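Local coordinates for magnetosome membrane protein MamB, putative Co/Zn/Cd cation transporter. Cation diffusion facilitator family (Desulfamplus magnetovallimortis, PDB 6QFJ) that probably transports divalent metal cations such as iron across the magnetosome membrane, and is represented here by its C-terminal domain, at residues L41-P44 with P45-V49. Sequence-based numbering, arbitrary orientation.
Sequences LYVP and PDITV
Ile-47 folds back over Val-43 and Pro-44, four and three residues earlier in the chain. The backbone between them is a type I beta turn from Pro-44 to Ile-47, with Pro-45 and Asp-46 at its two corners. One hydrogen bond closes the turn: Ile-47 N donates to Pro-44 O at 3.2 Å, with an N-H...O angle of 154°. The donor sits well above the carbonyl plane, 49° out of it.

The side chain of Ile-47 starts toward the strand end. Its CB lies 3.8 Å from Pro-44 O. There it branches. CG2 comes within 3.3 Å of Pro-44 O and reaches the proline ring at CD, 3.9 Å away. CG1 takes the place between the backbone N and the carbonyl carbon (chi1 56°) and also passes Pro-44 O, at 3.6 Å. The tip, CD1, continues to Val-43 and meets its CG2 at 3.6 Å. Ile-47 crosses both Val-43 and Pro-44 at about a right angle, so each is touched at a few atoms and not along its length.

Asp-46 starts away from the strand, but its carboxylate turns back. Its OD1 lies 3.5 Å from Pro-44 CB, a plain van der Waals contact.

The turn joins strand 34-43 to helix 49-66, a strand-to-helix link in the alpha-beta C-terminal domain of this transporter family. Leu-77 of strand 71-79 touches both Val-43 and Ile-47. Thr-48 then N-caps the helix. Between 41-44 and 45-49 there is one hydrogen bond; the side chains meet mainly through apolar atoms. Val-43 O lies beside Pro-45 N but cannot bond to it, as there is no hydrogen to share. The ring of Pro-45 restricts phi to a range that suits the first corner of a type I turn, and the Ile-47 N-H makes the bond that closes it.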
ATOM      1  N   LEU A  41       5.242  -2.563   1.972  1.00 25.03           N
ATOM      2  CA  LEU A  41       5.894  -1.292   2.322  1.00 24.90           C
ATOM      3  C   LEU A  41       7.010  -1.431   3.287  1.00 24.75           C
ATOM      4  O   LEU A  41       7.006  -2.319   4.127  1.00 28.31           O
ATOM      5  CB  LEU A  41       4.903  -0.374   2.996  1.00 27.29           C
ATOM      6  CG  LEU A  41       3.587  -0.191   2.206  1.00 27.00           C
ATOM      7  CD1 LEU A  41       2.616   0.534   3.022  1.00 26.54           C
ATOM      8  CD2 LEU A  41       3.850   0.528   0.925  1.00 26.03           C
ATOM      9  N   TYR A  42       8.004  -0.540   3.155  1.00 24.44           N
ATOM     10  CA  TYR A  42       9.045  -0.367   4.135  1.00 23.71           C
ATOM     11  C   TYR A  42       8.631   0.681   5.077  1.00 23.85           C
ATOM     12  O   TYR A  42       8.125   1.716   4.697  1.00 25.23           O
ATOM     13  CB  TYR A  42      10.402   0.086   3.451  1.00 25.59           C
ATOM     14  CG  TYR A  42      11.071  -0.981   2.644  1.00 25.90           C
ATOM     15  CD1 TYR A  42      11.519  -2.118   3.255  1.00 28.72           C
ATOM     16  CD2 TYR A  42      11.190  -0.912   1.261  1.00 29.16           C
ATOM     17  CE1 TYR A  42      12.090  -3.123   2.540  1.00 29.61           C
ATOM     18  CE2 TYR A  42      11.784  -1.909   0.512  1.00 28.79           C
ATOM     19  CZ  TYR A  42      12.237  -3.012   1.176  1.00 31.12           C
ATOM     20  OH  TYR A  42      12.843  -4.033   0.507  1.00 33.25           O
ATOM     21  N   VAL A  43       8.856   0.436   6.348  1.00 27.05           N
ATOM     22  CA  VAL A  43       8.562   1.409   7.400  1.00 26.53           C
ATOM     23  C   VAL A  43       9.737   1.403   8.375  1.00 27.64           C
ATOM     24  O   VAL A  43      10.572   0.480   8.346  1.00 31.75           O
ATOM     25  CB  VAL A  43       7.318   1.019   8.167  1.00 24.73           C
ATOM     26  CG1 VAL A  43       6.129   1.004   7.215  1.00 28.54           C
ATOM     27  CG2 VAL A  43       7.489  -0.367   8.771  1.00 26.50           C
ATOM     28  N   PRO A  44       9.761   2.362   9.309  1.00 27.82           N
ATOM     29  CA  PRO A  44      10.908   2.469  10.217  1.00 29.67           C
ATOM     30  C   PRO A  44      10.941   1.239  11.049  1.00 30.86           C
ATOM     31  O   PRO A  44       9.869   0.756  11.486  1.00 29.92           O
ATOM     32  CB  PRO A  44      10.614   3.724  11.046  1.00 28.28           C
ATOM     33  CG  PRO A  44       9.785   4.575  10.132  1.00 30.55           C
ATOM     34  CD  PRO A  44       8.949   3.571   9.292  1.00 28.94           C
ATOM     35  N   PRO A  45      12.138   0.688  11.288  1.00 33.83           N
ATOM     36  CA  PRO A  45      12.239  -0.599  12.033  1.00 30.58           C
ATOM     37  C   PRO A  45      11.674  -0.606  13.435  1.00 32.93           C
ATOM     38  O   PRO A  45      11.328  -1.680  13.942  1.00 32.79           O
ATOM     39  CB  PRO A  45      13.732  -0.878  12.097  1.00 36.70           C
ATOM     40  CG  PRO A  45      14.391   0.052  11.118  1.00 39.24           C
ATOM     41  CD  PRO A  45      13.428   1.175  10.804  1.00 36.08           C
ATOM     42  N   ASP A  46      11.577   0.555  14.072  1.00 33.12           N
ATOM     43  CA  ASP A  46      11.091   0.632  15.421  1.00 36.17           C
ATOM     44  C   ASP A  46       9.570   0.892  15.522  1.00 37.29           C
ATOM     45  O   ASP A  46       9.087   1.200  16.583  1.00 37.95           O
ATOM     46  CB  ASP A  46      11.868   1.702  16.231  1.00 42.27           C
ATOM     47  CG  ASP A  46      11.773   3.108  15.647  1.00 47.45           C
ATOM     48  OD1 ASP A  46      11.515   3.267  14.448  1.00 50.55           O
ATOM     49  OD2 ASP A  46      12.062   4.049  16.396  1.00 62.78           O
ATOM     50  N   ILE A  47       8.793   0.775  14.458  1.00 33.56           N
ATOM     51  CA  ILE A  47       7.369   1.123  14.627  1.00 32.41           C
ATOM     52  C   ILE A  47       6.773   0.148  15.654  1.00 34.54           C
ATOM     53  O   ILE A  47       7.157  -0.989  15.730  1.00 33.86           O
ATOM     54  CB  ILE A  47       6.544   1.090  13.333  1.00 30.96           C
ATOM     55  CG1 ILE A  47       6.654  -0.262  12.671  1.00 31.55           C
ATOM     56  CG2 ILE A  47       7.017   2.197  12.410  1.00 32.09           C
ATOM     57  CD1 ILE A  47       5.512  -0.590  11.779  1.00 31.49           C
ATOM     58  N   THR A  48       5.770   0.583  16.373  1.00 35.17           N
ATOM     59  CA  THR A  48       5.039  -0.335  17.285  1.00 35.56           C
ATOM     60  C   THR A  48       3.945  -1.039  16.511  1.00 33.67           C
ATOM     61  O   THR A  48       3.623  -0.692  15.353  1.00 28.36           O
ATOM     62  CB  THR A  48       4.333   0.472  18.379  1.00 38.27           C
ATOM     63  OG1 THR A  48       3.468   1.437  17.756  1.00 36.14           O
ATOM     64  CG2 THR A  48       5.358   1.179  19.285  1.00 39.76           C
ATOM     65  N   VAL A  49       3.328  -1.983  17.176  1.00 35.98           N
ATOM     66  CA  VAL A  49       2.230  -2.748  16.584  1.00 40.38           C
ATOM     67  C   VAL A  49       1.017  -1.864  16.266  1.00 35.70           C
ATOM     68  O   VAL A  49       0.388  -1.984  15.214  1.00 36.44           O
ATOM     69  CB  VAL A  49       1.821  -3.913  17.550  1.00 44.64           C
ATOM     70  CG1 VAL A  49       0.479  -4.507  17.171  1.00 47.26           C
ATOM     71  CG2 VAL A  49       2.889  -5.004  17.533  1.00 47.06           C
TER